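Local coordinates for protein glutathione S-transferase (Rhodospirillum rubrum F11, PDB 4O7H) that probably catalyses the conjugation of reduced glutathione to electrophilic substrates, as a glutathione S-transferase with a thioredoxin-like and an all-helical domain, at residues R14-E22 against R197-I208; E108-L116 against S171-V179. All blocks are in the same frame, centred on the assembly; numbering follows the deposited sequence.

Contact 1 of 2, residues R14-E22 against R197-I208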
loop_
_atom_site.group_PDB
_atom_site.type_symbol
_atom_site.label_atom_id
_atom_site.label_comp_id
_atom_site.label_asym_id
_atom_site.label_seq_id
_atom_site.Cartn_x
_atom_site.Cartn_y
_atom_site.Cartn_z
ATOM N N ARG A 14 5.743 -11.205 7.561
ATOM C CA ARG A 14 5.913 -11.195 9.009
ATOM C C ARG A 14 4.660 -10.704 9.676
ATOM O O ARG A 14 4.188 -11.291 10.668
ATOM C CB ARG A 14 7.126 -10.370 9.420
ATOM C CG ARG A 14 8.490 -10.988 9.090
ATOM C CD ARG A 14 9.667 -10.185 9.691
ATOM N NE ARG A 14 10.883 -10.966 9.476
ATOM C CZ ARG A 14 11.863 -11.135 10.354
ATOM N NH1 ARG A 14 11.891 -10.475 11.489
ATOM N NH2 ARG A 14 12.835 -11.995 10.063
ATOM N N LYS A 15 4.121 -9.602 9.178
ATOM C CA LYS A 15 2.894 -9.051 9.747
ATOM C C LYS A 15 1.747 -10.039 9.781
ATOM O O LYS A 15 1.038 -10.168 10.774
ATOM C CB LYS A 15 2.469 -7.751 9.054
ATOM C CG LYS A 15 0.991 -7.450 9.313
ATOM C CD LYS A 15 0.637 -6.049 9.044
ATOM C CE LYS A 15 0.793 -5.697 7.623
ATOM N NZ LYS A 15 0.330 -4.293 7.503
ATOM N N VAL A 16 1.527 -10.767 8.686
ATOM C CA VAL A 16 0.455 -11.734 8.654
ATOM C C VAL A 16 0.689 -12.888 9.652
ATOM O O VAL A 16 -0.228 -13.310 10.343
ATOM C CB VAL A 16 0.208 -12.228 7.218
ATOM C CG1 VAL A 16 -0.844 -13.328 7.198
ATOM C CG2 VAL A 16 -0.318 -11.095 6.311
ATOM N N ARG A 17 1.928 -13.339 9.787
ATOM C CA ARG A 17 2.239 -14.349 10.739
ATOM C C ARG A 17 1.881 -13.883 12.167
ATOM O O ARG A 17 1.298 -14.636 12.948
ATOM C CB ARG A 17 3.724 -14.744 10.738
ATOM C CG ARG A 17 4.181 -15.421 9.466
ATOM C CD ARG A 17 5.590 -15.921 9.640
ATOM N NE ARG A 17 5.591 -17.157 10.439
ATOM C CZ ARG A 17 6.716 -17.823 10.725
ATOM N NH1 ARG A 17 7.886 -17.347 10.331
ATOM N NH2 ARG A 17 6.657 -18.995 11.356
ATOM N N VAL A 18 2.291 -12.678 12.513
ATOM C CA VAL A 18 1.949 -12.108 13.829
ATOM C C VAL A 18 0.441 -11.994 13.995
ATOM O O VAL A 18 -0.122 -12.360 15.069
ATOM C CB VAL A 18 2.688 -10.792 14.084
ATOM C CG1 VAL A 18 2.203 -10.154 15.407
ATOM C CG2 VAL A 18 4.204 -10.984 14.043
ATOM N N ALA A 19 -0.252 -11.528 12.958
ATOM C CA ALA A 19 -1.718 -11.379 13.007
ATOM C C ALA A 19 -2.435 -12.724 13.221
ATOM O O ALA A 19 -3.347 -12.835 14.024
ATOM C CB ALA A 19 -2.207 -10.703 11.732
ATOM N N LEU A 20 -2.024 -13.759 12.487
ATOM C CA LEU A 20 -2.622 -15.055 12.606
ATOM C C LEU A 20 -2.499 -15.548 14.072
ATOM O O LEU A 20 -3.460 -16.071 14.660
ATOM C CB LEU A 20 -1.902 -16.012 11.653
ATOM C CG LEU A 20 -2.318 -15.862 10.178
ATOM C CD1 LEU A 20 -1.300 -16.604 9.314
ATOM C CD2 LEU A 20 -3.734 -16.356 9.919
ATOM N N ALA A 21 -1.313 -15.376 14.644
ATOM C CA ALA A 21 -1.049 -15.794 16.032
ATOM C C ALA A 21 -1.882 -14.964 17.038
ATOM O O ALA A 21 -2.420 -15.499 18.009
ATOM C CB ALA A 21 0.423 -15.734 16.356
ATOM N N GLU A 22 -1.969 -13.655 16.824
ATOM C CA GLU A 22 -2.773 -12.786 17.688
ATOM C C GLU A 22 -4.230 -13.220 17.652
ATOM O O GLU A 22 -4.914 -13.188 18.690
ATOM C CB GLU A 22 -2.667 -11.339 17.241
ATOM C CG GLU A 22 -1.349 -10.671 17.635
ATOM C CD GLU A 22 -1.167 -10.455 19.113
ATOM O OE1 GLU A 22 -2.185 -10.150 19.790
ATOM O OE2 GLU A 22 -0.016 -10.581 19.603
ATOM N N ARG A 197 5.616 -10.686 23.012
ATOM C CA ARG A 197 4.342 -11.384 22.864
ATOM C C ARG A 197 4.563 -12.721 22.170
ATOM O O ARG A 197 5.422 -12.849 21.320
ATOM C CB ARG A 197 3.349 -10.516 22.082
ATOM C CG ARG A 197 3.079 -9.178 22.689
ATOM C CD ARG A 197 2.153 -8.300 21.873
ATOM N NE ARG A 197 0.791 -8.778 21.753
ATOM C CZ ARG A 197 -0.202 -8.503 22.584
ATOM N NH1 ARG A 197 0.011 -7.709 23.630
ATOM N NH2 ARG A 197 -1.436 -8.972 22.335
ATOM N N PRO A 198 3.776 -13.742 22.516
ATOM C CA PRO A 198 3.966 -15.052 21.914
ATOM C C PRO A 198 3.843 -15.029 20.398
ATOM O O PRO A 198 4.505 -15.792 19.715
ATOM C CB PRO A 198 2.898 -15.924 22.594
ATOM C CG PRO A 198 2.541 -15.211 23.830
ATOM C CD PRO A 198 2.885 -13.747 23.710
ATOM N N SER A 199 3.033 -14.093 19.870
ATOM C CA SER A 199 2.822 -14.004 18.408
ATOM C C SER A 199 4.105 -13.630 17.711
ATOM O O SER A 199 4.279 -13.904 16.528
ATOM C CB SER A 199 1.781 -12.954 18.090
ATOM O OG SER A 199 2.182 -11.713 18.633
ATOM N N PHE A 200 5.017 -12.996 18.433
ATOM C CA PHE A 200 6.281 -12.566 17.811
ATOM C C PHE A 200 7.378 -13.631 17.809
ATOM O O PHE A 200 8.422 -13.472 17.164
ATOM C CB PHE A 200 6.826 -11.314 18.509
ATOM C CG PHE A 200 7.335 -10.241 17.554
ATOM C CD1 PHE A 200 6.443 -9.459 16.835
ATOM C CD2 PHE A 200 8.700 -10.020 17.406
ATOM C CE1 PHE A 200 6.911 -8.485 15.978
ATOM C CE2 PHE A 200 9.183 -9.039 16.533
ATOM C CZ PHE A 200 8.277 -8.260 15.845
ATOM N N ARG A 201 7.200 -14.677 18.597
ATOM C CA ARG A 201 8.287 -15.615 18.893
ATOM C C ARG A 201 8.937 -16.216 17.633
ATOM O O ARG A 201 10.165 -16.247 17.556
ATOM C CB ARG A 201 7.830 -16.717 19.848
ATOM C CG ARG A 201 9.022 -17.568 20.297
ATOM C CD ARG A 201 8.623 -18.739 21.184
ATOM N NE ARG A 201 8.796 -18.402 22.594
ATOM C CZ ARG A 201 7.850 -17.912 23.401
ATOM N NH1 ARG A 201 6.598 -17.709 22.973
ATOM N NH2 ARG A 201 8.162 -17.632 24.667
ATOM N N PRO A 202 8.183 -16.682 16.623
ATOM C CA PRO A 202 8.863 -17.235 15.448
ATOM C C PRO A 202 9.763 -16.235 14.709
ATOM O O PRO A 202 10.786 -16.571 14.155
ATOM C CB PRO A 202 7.694 -17.654 14.506
ATOM C CG PRO A 202 6.541 -17.784 15.371
ATOM C CD PRO A 202 6.718 -16.808 16.509
ATOM N N LEU A 203 9.382 -14.961 14.726
ATOM C CA LEU A 203 10.228 -13.953 14.092
ATOM C C LEU A 203 11.562 -13.820 14.799
ATOM O O LEU A 203 12.566 -13.470 14.184
ATOM C CB LEU A 203 9.559 -12.565 14.119
ATOM C CG LEU A 203 8.457 -12.311 13.114
ATOM C CD1 LEU A 203 7.336 -13.307 13.230
ATOM C CD2 LEU A 203 7.947 -10.879 13.302
ATOM N N LEU A 204 11.560 -14.109 16.083
ATOM C CA LEU A 204 12.797 -14.013 16.877
ATOM C C LEU A 204 13.655 -15.221 16.761
ATOM O O LEU A 204 14.891 -15.089 16.815
ATOM C CB LEU A 204 12.518 -13.720 18.354
ATOM C CG LEU A 204 11.726 -12.445 18.583
ATOM C CD1 LEU A 204 11.637 -12.235 20.094
ATOM C CD2 LEU A 204 12.362 -11.246 17.901
ATOM N N THR A 205 13.058 -16.388 16.618
ATOM C CA THR A 205 13.849 -17.641 16.647
ATOM C C THR A 205 14.310 -18.148 15.299
ATOM O O THR A 205 15.311 -18.853 15.188
ATOM C CB THR A 205 13.081 -18.743 17.384
ATOM O OG1 THR A 205 11.865 -19.039 16.715
ATOM C CG2 THR A 205 12.724 -18.299 18.793
ATOM N N GLU A 206 13.574 -17.821 14.249
ATOM C CA GLU A 206 13.937 -18.295 12.918
ATOM C C GLU A 206 15.066 -17.427 12.333
ATOM O O GLU A 206 15.273 -16.273 12.717
ATOM C CB GLU A 206 12.662 -18.336 12.021
ATOM C CG GLU A 206 11.619 -19.311 12.519
ATOM C CD GLU A 206 10.323 -19.324 11.680
ATOM O OE1 GLU A 206 10.345 -18.712 10.584
ATOM O OE2 GLU A 206 9.367 -19.967 12.146
ATOM N N THR A 207 15.836 -18.005 11.422
ATOM C CA THR A 207 16.922 -17.297 10.782
ATOM C C THR A 207 16.760 -17.350 9.268
ATOM O O THR A 207 16.031 -18.164 8.732
ATOM C CB THR A 207 18.273 -17.920 11.130
ATOM O OG1 THR A 207 18.240 -19.308 10.788
ATOM C CG2 THR A 207 18.598 -17.760 12.629
ATOM N N ILE A 208 17.449 -16.439 8.609
ATOM C CA ILE A 208 17.481 -16.384 7.191
ATOM C C ILE A 208 18.960 -16.585 6.815
ATOM O O ILE A 208 19.788 -15.693 6.982
ATOM C CB ILE A 208 16.947 -15.031 6.707
ATOM C CG1 ILE A 208 15.490 -14.867 7.161
ATOM C CG2 ILE A 208 17.050 -14.944 5.200
ATOM C CD1 ILE A 208 15.247 -13.603 7.924
HETATM O O HOH W 1 3.492 -15.462 14.580
HETATM O O HOH W 2 0.494 -12.838 21.334
#

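Contact 2 of 2, residues E108-L116 against S171-V179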
loop_
_atom_site.group_PDB
_atom_site.type_symbol
_atom_site.label_atom_id
_atom_site.label_comp_id
_atom_site.label_asym_id
_atom_site.label_seq_id
_atom_site.Cartn_x
_atom_site.Cartn_y
_atom_site.Cartn_z
ATOM N N GLU A 108 13.091 -0.994 2.515
ATOM C CA GLU A 108 13.533 -1.373 1.183
ATOM C C GLU A 108 15.033 -1.271 1.013
ATOM O O GLU A 108 15.633 -2.257 0.638
ATOM C CB GLU A 108 12.846 -0.564 0.085
ATOM C CG GLU A 108 11.506 -1.125 -0.268
ATOM C CD GLU A 108 10.848 -0.450 -1.470
ATOM O OE1 GLU A 108 11.366 0.549 -1.985
ATOM O OE2 GLU A 108 9.788 -0.944 -1.853
ATOM N N PRO A 109 15.630 -0.104 1.297
ATOM C CA PRO A 109 17.081 -0.081 1.087
ATOM C C PRO A 109 17.862 -1.008 2.030
ATOM O O PRO A 109 18.774 -1.703 1.605
ATOM C CB PRO A 109 17.441 1.354 1.323
ATOM C CG PRO A 109 16.328 1.964 2.107
ATOM C CD PRO A 109 15.120 1.232 1.595
ATOM N N LEU A 110 17.505 -1.073 3.300
ATOM C CA LEU A 110 18.355 -1.870 4.217
ATOM C C LEU A 110 18.182 -3.355 3.997
ATOM O O LEU A 110 19.125 -4.121 4.048
ATOM C CB LEU A 110 18.117 -1.457 5.653
ATOM C CG LEU A 110 18.592 -0.047 6.020
ATOM C CD1 LEU A 110 18.162 0.405 7.391
ATOM C CD2 LEU A 110 20.129 0.104 5.946
ATOM N N VAL A 111 16.947 -3.803 3.813
ATOM C CA VAL A 111 16.718 -5.208 3.574
ATOM C C VAL A 111 17.366 -5.675 2.255
ATOM O O VAL A 111 17.988 -6.735 2.202
ATOM C CB VAL A 111 15.206 -5.583 3.604
ATOM C CG1 VAL A 111 14.964 -6.994 3.131
ATOM C CG2 VAL A 111 14.690 -5.382 4.989
ATOM N N ARG A 112 17.231 -4.857 1.221
ATOM C CA ARG A 112 17.730 -5.240 -0.084
ATOM C C ARG A 112 19.267 -5.352 0.035
ATOM O O ARG A 112 19.851 -6.370 -0.326
ATOM C CB ARG A 112 17.355 -4.220 -1.165
ATOM C CG ARG A 112 17.779 -4.662 -2.567
ATOM C CD ARG A 112 17.548 -3.566 -3.598
ATOM N NE ARG A 112 18.176 -2.324 -3.205
ATOM C CZ ARG A 112 17.538 -1.206 -2.906
ATOM N NH1 ARG A 112 16.194 -1.150 -2.955
ATOM N NH2 ARG A 112 18.248 -0.148 -2.526
ATOM N N GLU A 113 19.869 -4.289 0.544
ATOM C CA GLU A 113 21.322 -4.144 0.506
ATOM C C GLU A 113 22.031 -5.047 1.493
ATOM O O GLU A 113 23.097 -5.609 1.182
ATOM C CB GLU A 113 21.727 -2.692 0.722
ATOM C CG GLU A 113 21.181 -1.716 -0.321
ATOM C CD GLU A 113 21.539 -2.107 -1.740
ATOM O OE1 GLU A 113 22.677 -2.603 -1.968
ATOM O OE2 GLU A 113 20.694 -1.927 -2.640
ATOM N N LYS A 114 21.456 -5.229 2.671
ATOM C CA LYS A 114 22.137 -6.000 3.716
ATOM C C LYS A 114 21.672 -7.417 3.912
ATOM O O LYS A 114 22.406 -8.243 4.476
ATOM C CB LYS A 114 22.047 -5.249 5.035
ATOM C CG LYS A 114 22.782 -3.932 4.916
ATOM C CD LYS A 114 22.893 -3.231 6.226
ATOM C CE LYS A 114 23.845 -3.954 7.147
ATOM N NZ LYS A 114 24.094 -3.089 8.328
ATOM N N LEU A 115 20.446 -7.730 3.483
ATOM C CA LEU A 115 19.926 -9.028 3.703
ATOM C C LEU A 115 19.733 -9.783 2.399
ATOM O O LEU A 115 20.298 -10.876 2.230
ATOM C CB LEU A 115 18.622 -8.949 4.495
ATOM C CG LEU A 115 18.772 -8.274 5.846
ATOM C CD1 LEU A 115 17.446 -8.279 6.593
ATOM C CD2 LEU A 115 19.866 -8.957 6.676
ATOM N N LEU A 116 18.934 -9.242 1.485
ATOM C CA LEU A 116 18.628 -9.961 0.265
ATOM C C LEU A 116 19.905 -10.199 -0.544
ATOM O O LEU A 116 20.103 -11.285 -1.047
ATOM C CB LEU A 116 17.582 -9.231 -0.604
ATOM C CG LEU A 116 17.267 -10.030 -1.888
ATOM C CD1 LEU A 116 16.675 -11.402 -1.585
ATOM C CD2 LEU A 116 16.365 -9.245 -2.827
ATOM N N SER A 171 11.641 -5.178 12.971
ATOM C CA SER A 171 12.287 -6.458 13.249
ATOM C C SER A 171 13.281 -6.776 12.159
ATOM O O SER A 171 14.326 -7.430 12.415
ATOM C CB SER A 171 11.288 -7.586 13.452
ATOM O OG SER A 171 10.663 -8.057 12.280
ATOM N N LEU A 172 12.973 -6.364 10.931
ATOM C CA LEU A 172 13.913 -6.638 9.824
ATOM C C LEU A 172 15.104 -5.672 9.871
ATOM O O LEU A 172 16.243 -6.105 9.643
ATOM C CB LEU A 172 13.216 -6.562 8.481
ATOM C CG LEU A 172 12.468 -7.852 8.209
ATOM C CD1 LEU A 172 11.382 -7.548 7.177
ATOM C CD2 LEU A 172 13.448 -8.933 7.756
ATOM N N ILE A 173 14.873 -4.425 10.273
ATOM C CA ILE A 173 15.977 -3.479 10.488
ATOM C C ILE A 173 16.853 -3.994 11.617
ATOM O O ILE A 173 18.080 -3.926 11.533
ATOM C CB ILE A 173 15.505 -2.041 10.790
ATOM C CG1 ILE A 173 14.419 -1.574 9.775
ATOM C CG2 ILE A 173 16.681 -1.077 10.755
ATOM C CD1 ILE A 173 14.687 -1.963 8.328
ATOM N N ASP A 174 16.236 -4.602 12.604
ATOM C CA ASP A 174 16.977 -5.111 13.760
ATOM C C ASP A 174 17.749 -6.360 13.376
ATOM O O ASP A 174 18.893 -6.527 13.816
ATOM C CB ASP A 174 16.025 -5.373 14.915
ATOM C CG ASP A 174 16.690 -5.405 16.265
ATOM O OD1 ASP A 174 17.545 -4.577 16.515
ATOM O OD2 ASP A 174 16.261 -6.232 17.134
ATOM N N TYR A 175 17.177 -7.224 12.549
ATOM C CA TYR A 175 17.902 -8.383 12.031
ATOM C C TYR A 175 19.208 -7.962 11.307
ATOM O O TYR A 175 20.250 -8.654 11.426
ATOM C CB TYR A 175 16.970 -9.198 11.118
ATOM C CG TYR A 175 17.458 -10.590 10.865
ATOM C CD1 TYR A 175 18.514 -10.826 10.013
ATOM C CD2 TYR A 175 16.856 -11.660 11.501
ATOM C CE1 TYR A 175 18.956 -12.131 9.799
ATOM C CE2 TYR A 175 17.293 -12.966 11.307
ATOM C CZ TYR A 175 18.365 -13.171 10.452
ATOM O OH TYR A 175 18.806 -14.468 10.237
ATOM N N ALA A 176 19.167 -6.821 10.614
ATOM C CA ALA A 176 20.314 -6.243 9.942
ATOM C C ALA A 176 21.253 -5.487 10.866
ATOM O O ALA A 176 22.327 -5.059 10.432
ATOM C CB ALA A 176 19.853 -5.322 8.811
ATOM N N GLY A 177 20.832 -5.282 12.108
ATOM C CA GLY A 177 21.649 -4.596 13.119
ATOM C C GLY A 177 21.668 -3.079 13.001
ATOM O O GLY A 177 22.542 -2.415 13.566
ATOM N N ASP A 178 20.680 -2.474 12.358
ATOM C CA ASP A 178 20.712 -1.070 12.053
ATOM C C ASP A 178 19.725 -0.170 12.825
ATOM O O ASP A 178 19.512 0.978 12.416
ATOM C CB ASP A 178 20.504 -0.895 10.529
ATOM C CG ASP A 178 21.739 -1.294 9.727
ATOM O OD1 ASP A 178 22.843 -0.918 10.176
ATOM O OD2 ASP A 178 21.600 -2.015 8.707
ATOM N N VAL A 179 19.119 -0.672 13.913
ATOM C CA VAL A 179 18.238 0.182 14.697
ATOM C C VAL A 179 18.998 0.863 15.834
ATOM O O VAL A 179 19.547 0.172 16.690
ATOM C CB VAL A 179 17.046 -0.565 15.285
ATOM C CG1 VAL A 179 16.089 0.414 15.849
ATOM C CG2 VAL A 179 16.342 -1.410 14.229
#

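Contact 1 of 2, residues R14-E22 against R197-I208
Glu22 and Arg197 meet through two bent chains: the glutamate folds at chi2 (-68°) and the arginine at chi3 (66°), which brings the carboxylate to the edge of the guanidinium. Arg197 grips side-on, NE to Glu22 OE2 at 2.9 Å and NH2 to Glu22 OE1, both on the syn side but tilted out of the carboxylate plane. Ser199 OG gives its proton to the anti lone pair of Glu22 OE2 over 2.7 Å, and a water that also accepts from Ser199 N donates to the same oxygen. With an alanine in place of Glu22, the Arg197 guanidinium is likely to lose its mate across the contact, and Ser199 OG its acceptor. The preceding residue, Ala21, sets CB 3.5 Å from Ser199 CB, where the backbones run close. Helix 11-22 is the first helix of the thioredoxin-like domain, and segment 197-208, near the C-terminus, packs along it. Val18 CG2 packs against Leu203 CD2, at 3.8 Å, and Phe200 CD1, while Leu203 CD2 also covers Arg14 CB. The Arg14 guanidinium is held by Gly8 O and Tyr217 OH, with Ile208 CD1 at its edge. Arg17 takes Glu206 end-on, NH1 to OE1 at 2.8 Å, from above the carboxylate plane, and NH2 to OE2 at 3.0 Å, the two planes 39° apart; Pro202 CB lies over one face of that guanidinium, and Tyr27 OH bonds its NE.

Contact 2 of 2, residues E108-L116 against S171-V179
Leu172 is the first residue of 171-179 to meet 108-116: its CB lies 4.0 Å from Val111 CG2, and its CD2 approaches Leu115 CD1. Ile173 follows with CG2, the branch anti to its backbone N, which reaches Leu110 CD1 at 4.0 Å, the two side chains crossing at about a right angle. Tyr175 offers CD1 of its ring to Leu115 CD2, while its hydroxyl is engaged by Ile211 O. Ala176 closes the apolar row, its CB 4.2 Å from the same Leu115 CD2. These pairs join helix 85-119 to helix 161-175 inside the all-helical C-terminal domain of the transferase fold, the short segments crossing at 37° with axes 9.6 Å apart. Near the end of helix 161-175, Gly177 takes a positive phi in a Schellman motif, and the chain turns so that Asp178 faces Lys114. The lysine chain bends at chi3 (70°) and brings NZ to Asp178 OD2 at 2.7 Å, on the syn side of the carboxylate; weak bonds run from NZ to Asp178 OD1 and to Ala176 O. Arg134 NH1 forms a salt bridge with Asp178 OD1, and Leu110 CD2 lies 3.8 Å from Asp178 OD2. Two cations around a buried carboxylate would be expected to keep Asp178 ionised, and the Lys114 bridge probably links helix 85-119 electrostatically to the turn at Gly177.

Contact 2 is the more buried and lies within the helical domain, where it joins two helices mainly by aliphatic packing with a single salt bridge at one end. Contact 1 is partly buried and joins the first helix of the thioredoxin-like domain to the C-terminal segment; it carries two salt bridges and bound water around a small apolar middle. The two share no helix. Their centres are about 17 Å apart, and contact 2 is nested within the chain loop that contact 1 closes. Arg14 NH1 lies 2.8 Å from Ser171 OG and Ile208 N 2.9 Å from Tyr175 OH, both probable hydrogen bonds, so helix 161-175, one side of contact 2, also touches contact 1.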